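Local coordinates for protein AGR_L_2016p (Agrobacterium tumefaciens, PDB 2GVH) that probably hydrolyses the thioester bond of acyl-CoA, using two thioesterase domains of the hotdog fold within each chain, at residues Thr50-Met55 / Ile79-Pro84; Leu54-Ala59 / Phe71-Cys76. All blocks are in the same frame, centred on the assembly; numbering follows the deposited sequence.

Interaction 1: residues Thr50-Met55 / Ile79-Pro84; sequences TGLALM and IDFRQP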
ATOM      1  N   THR B  50      -1.876  -2.829  13.129  1.00 65.52           N
ATOM      2  CA  THR B  50      -2.757  -2.785  12.008  1.00 65.22           C
ATOM      3  C   THR B  50      -4.125  -3.248  12.436  1.00 65.76           C
ATOM      4  O   THR B  50      -5.157  -2.635  12.031  1.00 67.20           O
ATOM      5  CB  THR B  50      -2.232  -3.603  10.840  1.00 67.05           C
ATOM      6  OG1 THR B  50      -0.948  -3.087  10.468  1.00 70.57           O
ATOM      7  CG2 THR B  50      -3.141  -3.479   9.644  1.00 64.29           C
ATOM      8  N   GLY B  51      -4.154  -4.297  13.257  1.00 62.10           N
ATOM      9  CA  GLY B  51      -5.412  -4.757  13.839  1.00 61.27           C
ATOM     10  C   GLY B  51      -6.133  -3.557  14.429  1.00 62.01           C
ATOM     11  O   GLY B  51      -7.351  -3.366  14.217  1.00 59.85           O
ATOM     12  N   LEU B  52      -5.370  -2.728  15.135  1.00 62.51           N
ATOM     13  CA  LEU B  52      -5.945  -1.542  15.749  1.00 65.36           C
ATOM     14  C   LEU B  52      -6.517  -0.612  14.707  1.00 64.31           C
ATOM     15  O   LEU B  52      -7.674  -0.224  14.800  1.00 67.69           O
ATOM     16  CB  LEU B  52      -4.923  -0.812  16.605  1.00 64.89           C
ATOM     17  CG  LEU B  52      -4.915  -1.392  18.004  1.00 71.00           C
ATOM     18  CD1 LEU B  52      -3.802  -0.807  18.829  1.00 69.49           C
ATOM     19  CD2 LEU B  52      -6.248  -1.150  18.657  1.00 72.22           C
ATOM     20  N   ALA B  53      -5.705  -0.259  13.718  1.00 63.39           N
ATOM     21  CA  ALA B  53      -6.144   0.608  12.621  1.00 62.98           C
ATOM     22  C   ALA B  53      -7.474   0.174  11.969  1.00 63.07           C
ATOM     23  O   ALA B  53      -8.335   0.994  11.690  1.00 66.22           O
ATOM     24  CB  ALA B  53      -5.012   0.713  11.572  1.00 60.08           C
ATOM     25  N   LEU B  54      -7.649  -1.130  11.769  1.00 63.06           N
ATOM     26  CA  LEU B  54      -8.828  -1.667  11.114  1.00 62.30           C
ATOM     27  C   LEU B  54     -10.009  -1.552  12.006  1.00 63.91           C
ATOM     28  O   LEU B  54     -11.107  -1.243  11.528  1.00 66.00           O
ATOM     29  CB  LEU B  54      -8.653  -3.118  10.676  1.00 61.58           C
ATOM     30  CG  LEU B  54      -7.755  -3.383   9.479  1.00 63.21           C
ATOM     31  CD1 LEU B  54      -7.954  -4.763   8.873  1.00 59.17           C
ATOM     32  CD2 LEU B  54      -8.019  -2.400   8.440  1.00 67.69           C
HETATM   33  N   MSE B  55      -9.806  -1.767  13.296  1.00 64.24           N
HETATM   34  CA  MSE B  55     -10.880  -1.512  14.246  1.00 63.89           C
HETATM   35  C   MSE B  55     -11.340  -0.053  14.162  1.00 62.54           C
HETATM   36  O   MSE B  55     -12.530   0.233  14.179  1.00 62.38           O
HETATM   37  CB  MSE B  55     -10.443  -1.849  15.649  1.00 64.82           C
HETATM   38  CG  MSE B  55     -10.132  -3.321  15.858  1.00 70.97           C
HETATM   39 SE   MSE B  55      -9.504  -3.744  17.698  1.00 77.84          SE
HETATM   40  CE  MSE B  55     -11.214  -3.744  18.547  1.00 71.70           C
ATOM     41  N   ILE B  79      -7.821  -1.583  25.316  1.00 67.80           N
ATOM     42  CA  ILE B  79      -8.084  -2.802  24.561  1.00 68.82           C
ATOM     43  C   ILE B  79      -7.131  -3.910  25.016  1.00 69.66           C
ATOM     44  O   ILE B  79      -5.927  -3.674  25.144  1.00 71.27           O
ATOM     45  CB  ILE B  79      -7.922  -2.552  23.039  1.00 69.45           C
ATOM     46  CG1 ILE B  79      -8.947  -1.535  22.540  1.00 70.40           C
ATOM     47  CG2 ILE B  79      -8.102  -3.840  22.244  1.00 68.57           C
ATOM     48  CD1 ILE B  79      -8.580  -0.933  21.223  1.00 67.22           C
ATOM     49  N   ASP B  80      -7.665  -5.110  25.259  1.00 69.65           N
ATOM     50  CA  ASP B  80      -6.814  -6.295  25.459  1.00 71.80           C
ATOM     51  C   ASP B  80      -6.673  -7.127  24.190  1.00 72.51           C
ATOM     52  O   ASP B  80      -7.656  -7.431  23.529  1.00 74.36           O
ATOM     53  CB  ASP B  80      -7.369  -7.188  26.560  1.00 71.35           C
ATOM     54  CG  ASP B  80      -7.122  -6.631  27.937  1.00 76.67           C
ATOM     55  OD1 ASP B  80      -5.945  -6.403  28.317  1.00 81.85           O
ATOM     56  OD2 ASP B  80      -8.116  -6.429  28.667  1.00 86.27           O
ATOM     57  N   PHE B  81      -5.453  -7.517  23.876  1.00 72.10           N
ATOM     58  CA  PHE B  81      -5.174  -8.316  22.694  1.00 72.75           C
ATOM     59  C   PHE B  81      -4.675  -9.683  23.046  1.00 73.26           C
ATOM     60  O   PHE B  81      -3.868  -9.836  23.970  1.00 75.48           O
ATOM     61  CB  PHE B  81      -4.083  -7.650  21.875  1.00 73.02           C
ATOM     62  CG  PHE B  81      -4.598  -6.827  20.766  1.00 76.62           C
ATOM     63  CD1 PHE B  81      -4.950  -5.507  20.989  1.00 79.08           C
ATOM     64  CD2 PHE B  81      -4.735  -7.368  19.479  1.00 85.22           C
ATOM     65  CE1 PHE B  81      -5.441  -4.728  19.940  1.00 87.07           C
ATOM     66  CE2 PHE B  81      -5.225  -6.600  18.423  1.00 88.03           C
ATOM     67  CZ  PHE B  81      -5.578  -5.285  18.652  1.00 86.40           C
ATOM     68  N   ARG B  82      -5.117 -10.679  22.296  1.00 73.91           N
ATOM     69  CA  ARG B  82      -4.533 -12.013  22.431  1.00 74.80           C
ATOM     70  C   ARG B  82      -3.935 -12.433  21.121  1.00 75.21           C
ATOM     71  O   ARG B  82      -4.553 -12.261  20.095  1.00 76.24           O
ATOM     72  CB  ARG B  82      -5.561 -13.034  22.929  1.00 75.39           C
ATOM     73  CG  ARG B  82      -6.719 -13.328  22.015  1.00 76.83           C
ATOM     74  CD  ARG B  82      -7.505 -14.583  22.484  1.00 73.48           C
ATOM     75  NE  ARG B  82      -8.127 -14.381  23.779  1.00 68.92           N
ATOM     76  CZ  ARG B  82      -7.879 -15.106  24.861  1.00 71.81           C
ATOM     77  NH1 ARG B  82      -7.027 -16.127  24.804  1.00 73.30           N
ATOM     78  NH2 ARG B  82      -8.492 -14.815  26.005  1.00 60.92           N
ATOM     79  N   GLN B  83      -2.714 -12.938  21.132  1.00 76.03           N
ATOM     80  CA  GLN B  83      -2.164 -13.365  19.865  1.00 77.63           C
ATOM     81  C   GLN B  83      -2.500 -14.843  19.689  1.00 76.81           C
ATOM     82  O   GLN B  83      -2.216 -15.644  20.554  1.00 77.07           O
ATOM     83  CB  GLN B  83      -0.656 -13.046  19.744  1.00 78.88           C
ATOM     84  CG  GLN B  83      -0.241 -11.599  20.122  1.00 79.08           C
ATOM     85  CD  GLN B  83      -0.639 -10.557  19.094  1.00 76.04           C
ATOM     86  N   PRO B  84      -3.166 -15.202  18.593  1.00 76.31           N
ATOM     87  CA  PRO B  84      -3.424 -16.594  18.324  1.00 75.77           C
ATOM     88  C   PRO B  84      -2.186 -17.297  17.764  1.00 76.79           C
ATOM     89  O   PRO B  84      -1.125 -16.677  17.660  1.00 76.60           O
ATOM     90  CB  PRO B  84      -4.511 -16.510  17.267  1.00 77.46           C
ATOM     91  CG  PRO B  84      -4.142 -15.314  16.516  1.00 76.26           C
ATOM     92  CD  PRO B  84      -3.736 -14.338  17.557  1.00 74.84           C
TER

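Interaction 2: residues Leu54-Ala59 / Phe71-Cys76; sequences LMDRVA and FVTASC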
ATOM      1  N   LEU B  54      -7.649  -1.130  11.769  1.00 63.06           N
ATOM      2  CA  LEU B  54      -8.828  -1.667  11.114  1.00 62.30           C
ATOM      3  C   LEU B  54     -10.009  -1.552  12.006  1.00 63.91           C
ATOM      4  O   LEU B  54     -11.107  -1.243  11.528  1.00 66.00           O
ATOM      5  CB  LEU B  54      -8.653  -3.118  10.676  1.00 61.58           C
ATOM      6  CG  LEU B  54      -7.755  -3.383   9.479  1.00 63.21           C
ATOM      7  CD1 LEU B  54      -7.954  -4.763   8.873  1.00 59.17           C
ATOM      8  CD2 LEU B  54      -8.019  -2.400   8.440  1.00 67.69           C
HETATM    9  N   MSE B  55      -9.806  -1.767  13.296  1.00 64.24           N
HETATM   10  CA  MSE B  55     -10.880  -1.512  14.246  1.00 63.89           C
HETATM   11  C   MSE B  55     -11.340  -0.053  14.162  1.00 62.54           C
HETATM   12  O   MSE B  55     -12.530   0.233  14.179  1.00 62.38           O
HETATM   13  CB  MSE B  55     -10.443  -1.849  15.649  1.00 64.82           C
HETATM   14  CG  MSE B  55     -10.132  -3.321  15.858  1.00 70.97           C
HETATM   15 SE   MSE B  55      -9.504  -3.744  17.698  1.00 77.84          SE
HETATM   16  CE  MSE B  55     -11.214  -3.744  18.547  1.00 71.70           C
ATOM     17  N   ASP B  56     -10.402   0.882  14.046  1.00 60.74           N
ATOM     18  CA  ASP B  56     -10.811   2.253  13.951  1.00 61.06           C
ATOM     19  C   ASP B  56     -11.472   2.502  12.607  1.00 61.36           C
ATOM     20  O   ASP B  56     -12.493   3.188  12.542  1.00 59.57           O
ATOM     21  CB  ASP B  56      -9.647   3.181  14.260  1.00 62.56           C
ATOM     22  CG  ASP B  56      -9.895   4.614  13.839  1.00 71.51           C
ATOM     23  OD1 ASP B  56     -10.438   5.394  14.647  1.00 76.07           O
ATOM     24  OD2 ASP B  56      -9.497   4.961  12.693  1.00 73.83           O
ATOM     25  N   ARG B  57     -10.897   1.943  11.522  1.00 62.41           N
ATOM     26  CA  ARG B  57     -11.527   2.179  10.188  1.00 62.66           C
ATOM     27  C   ARG B  57     -13.025   1.793  10.170  1.00 64.21           C
ATOM     28  O   ARG B  57     -13.878   2.566   9.716  1.00 69.07           O
ATOM     29  CB  ARG B  57     -10.770   1.502   9.067  1.00 62.43           C
ATOM     30  CG  ARG B  57     -10.966   2.163   7.674  1.00 66.02           C
ATOM     31  CD  ARG B  57     -10.401   1.291   6.532  1.00 64.58           C
ATOM     32  NE  ARG B  57      -8.992   1.095   6.733  1.00 74.64           N
ATOM     33  CZ  ARG B  57      -8.300   0.032   6.343  1.00 77.91           C
ATOM     34  NH1 ARG B  57      -8.874  -0.979   5.706  1.00 67.15           N
ATOM     35  NH2 ARG B  57      -7.006  -0.018   6.605  1.00 84.81           N
ATOM     36  N   VAL B  58     -13.369   0.630  10.700  1.00 61.01           N
ATOM     37  CA  VAL B  58     -14.755   0.205  10.596  1.00 58.69           C
ATOM     38  C   VAL B  58     -15.630   0.998  11.570  1.00 59.71           C
ATOM     39  O   VAL B  58     -16.835   1.177  11.355  1.00 60.84           O
ATOM     40  CB  VAL B  58     -14.888  -1.312  10.785  1.00 59.31           C
ATOM     41  CG1 VAL B  58     -14.171  -1.778  12.077  1.00 55.31           C
ATOM     42  CG2 VAL B  58     -16.335  -1.744  10.732  1.00 58.36           C
ATOM     43  N   ALA B  59     -15.015   1.490  12.632  1.00 58.54           N
ATOM     44  CA  ALA B  59     -15.680   2.394  13.531  1.00 59.15           C
ATOM     45  C   ALA B  59     -16.067   3.654  12.795  1.00 60.04           C
ATOM     46  O   ALA B  59     -17.234   4.084  12.837  1.00 61.09           O
ATOM     47  CB  ALA B  59     -14.803   2.718  14.665  1.00 60.78           C
ATOM     48  N   PHE B  71     -16.317  12.609  10.502  1.00 64.80           N
ATOM     49  CA  PHE B  71     -15.993  12.217  11.871  1.00 62.11           C
ATOM     50  C   PHE B  71     -14.499  12.110  12.112  1.00 61.50           C
ATOM     51  O   PHE B  71     -13.742  11.731  11.224  1.00 61.58           O
ATOM     52  CB  PHE B  71     -16.570  10.839  12.170  1.00 60.44           C
ATOM     53  CG  PHE B  71     -18.000  10.858  12.546  1.00 60.53           C
ATOM     54  CD1 PHE B  71     -18.374  11.077  13.840  1.00 58.53           C
ATOM     55  CD2 PHE B  71     -18.979  10.673  11.592  1.00 63.44           C
ATOM     56  CE1 PHE B  71     -19.692  11.106  14.185  1.00 60.86           C
ATOM     57  CE2 PHE B  71     -20.296  10.707  11.925  1.00 57.39           C
ATOM     58  CZ  PHE B  71     -20.658  10.912  13.224  1.00 61.43           C
ATOM     59  N   VAL B  72     -14.089  12.397  13.337  1.00 61.37           N
ATOM     60  CA  VAL B  72     -12.746  12.062  13.781  1.00 60.33           C
ATOM     61  C   VAL B  72     -12.822  11.177  15.013  1.00 63.11           C
ATOM     62  O   VAL B  72     -13.874  11.064  15.669  1.00 64.25           O
ATOM     63  CB  VAL B  72     -11.920  13.301  14.130  1.00 62.01           C
ATOM     64  CG1 VAL B  72     -11.648  14.106  12.879  1.00 61.34           C
ATOM     65  CG2 VAL B  72     -12.615  14.158  15.246  1.00 52.22           C
ATOM     66  N   THR B  73     -11.697  10.561  15.335  1.00 63.08           N
ATOM     67  CA  THR B  73     -11.595   9.738  16.505  1.00 62.39           C
ATOM     68  C   THR B  73     -11.069  10.587  17.638  1.00 61.97           C
ATOM     69  O   THR B  73      -9.907  10.995  17.632  1.00 63.59           O
ATOM     70  CB  THR B  73     -10.711   8.580  16.236  1.00 61.20           C
ATOM     71  OG1 THR B  73     -11.274   7.847  15.157  1.00 68.94           O
ATOM     72  CG2 THR B  73     -10.642   7.681  17.431  1.00 63.48           C
ATOM     73  N   ALA B  74     -11.941  10.880  18.602  1.00 61.91           N
ATOM     74  CA  ALA B  74     -11.531  11.705  19.733  1.00 61.74           C
ATOM     75  C   ALA B  74     -10.761  10.810  20.691  1.00 62.62           C
ATOM     76  O   ALA B  74      -9.743  11.210  21.269  1.00 62.15           O
ATOM     77  CB  ALA B  74     -12.721  12.318  20.413  1.00 59.50           C
ATOM     78  N   SER B  75     -11.229   9.575  20.839  1.00 62.96           N
ATOM     79  CA  SER B  75     -10.568   8.693  21.775  1.00 64.58           C
ATOM     80  C   SER B  75     -10.905   7.234  21.620  1.00 65.01           C
ATOM     81  O   SER B  75     -11.934   6.861  21.050  1.00 63.69           O
ATOM     82  CB  SER B  75     -10.838   9.146  23.215  1.00 63.22           C
ATOM     83  OG  SER B  75     -11.976   8.517  23.698  1.00 68.15           O
ATOM     84  N   CYS B  76     -10.032   6.434  22.203  1.00 66.63           N
ATOM     85  CA  CYS B  76     -10.042   5.001  22.051  1.00 68.36           C
ATOM     86  C   CYS B  76      -9.881   4.356  23.438  1.00 68.33           C
ATOM     87  O   CYS B  76      -8.879   4.566  24.094  1.00 69.49           O
ATOM     88  CB  CYS B  76      -8.856   4.674  21.177  1.00 67.11           C
ATOM     89  SG  CYS B  76      -8.637   2.986  20.838  1.00 80.24           S
TER

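Interaction 1: residues Thr50-Met55 / Ile79-Pro84
Leu52 has its CD1 anti to CA (chi2 173°), which leaves the other methyl, CD2, to reach Ile79 and Phe81. Ile79 answers with an extended branch. Its CG1 stands anti to the carbonyl carbon, beside the backbone N, and chi2 of 162° carries CD1 out toward the helix. The two methyl ends meet at 3.5 Å, Leu52 CD2 to Ile79 CD1, where the two side chains run alongside each other, pointing opposite ways.

The same Leu52 methyl also meets the Phe81 ring. Leu52 CD2 lies near the ring plane, at its edge, 3.9 Å from Phe81 CE1. Leu52 CG is just as close to that atom, so the leucine branch point also packs here. Met55, one helical turn after Gly51, is present as selenomethionine. Its SE lies 4.3 Å from Phe81 CZ in a Met-aromatic contact. The selenium sits obliquely, 56° off the ring normal. Gly51 has no side chain on the helix surface turned to Phe81.

This joins helix 49-67, the central helix of a hotdog domain, to the end of strand 71-80 and the loop after it. Ile183 of the second subunit also packs on Leu52, and Leu204 of that subunit on Phe81. No hydrogen bond crosses between the two segments. The touching residues are all buried and apolar, which is consistent with a contact made by van der Waals and hydrophobic packing of methyl groups, the selenium and the aromatic ring.

Interaction 2: residues Leu54-Ala59 / Phe71-Cys76
Asp56 reaches from the helix to Thr73, and its OD1 overlaps the hydroxyl end of that side chain. The pair lies inside a hotdog domain, where the long helix 49-67 packs against a curved antiparallel sheet. Thr73 is on strand 71-80, which is an outermost strand of the sheet within this chain.

Thr73 OG1 donates a hydrogen bond to Asp56 OD1 at 2.6 Å. The acceptor uses its syn lone pair, on the side of the other carboxylate oxygen. The two side chains cross at a slant. Asp56 holds CG anti to its backbone N (chi1 165°), beside the carbonyl carbon, and this sends the carboxylate out toward the strand. The backbones are well separated: Asp56 CA and Thr73 CA, the nearest such pair, are 7.9 Å apart. The segments touch through this one pair, a single hydrogen bond between two buried residues.

The same carboxylate also looks across the subunit interface. Asp56 OD2 receives a weak hydrogen bond from the backbone N of Gly180 of the second subunit. One oxygen is thus tied to the strand of its own chain and the other, loosely, to the neighbour. This would limit rotation of the carboxylate.

Just after Thr73 the strand has a classic beta bulge, with Ala74 and Ser75 both facing His130 of strand 121-133. Ser75 and Cys76 then pair antiparallel with a strand of the second subunit, so the sheet continues into it. Thr73 CB and CG2 also lie near the accepting oxygen, each 3.6 Å from Asp56 OD1.

How the interactions relate
Both interactions join helix 49-67 to strand 71-80 or its end, within the first of the two hotdog domains of the chain. Their centres are about 13 Å apart. Along the helix, 50-55 of interaction 1 comes first and overlaps 54-59 of interaction 2 at Leu54 and Met55. Along the strand the order is reversed: 71-76 belongs to interaction 2 and 79-84 to interaction 1. The helix thus meets the strand, outermost within this chain, near its start through a polar pair. It meets the strand's end and the following loop through apolar side chains. Both contacts lie where helix and strand also meet the second subunit, whose strand extends the sheet.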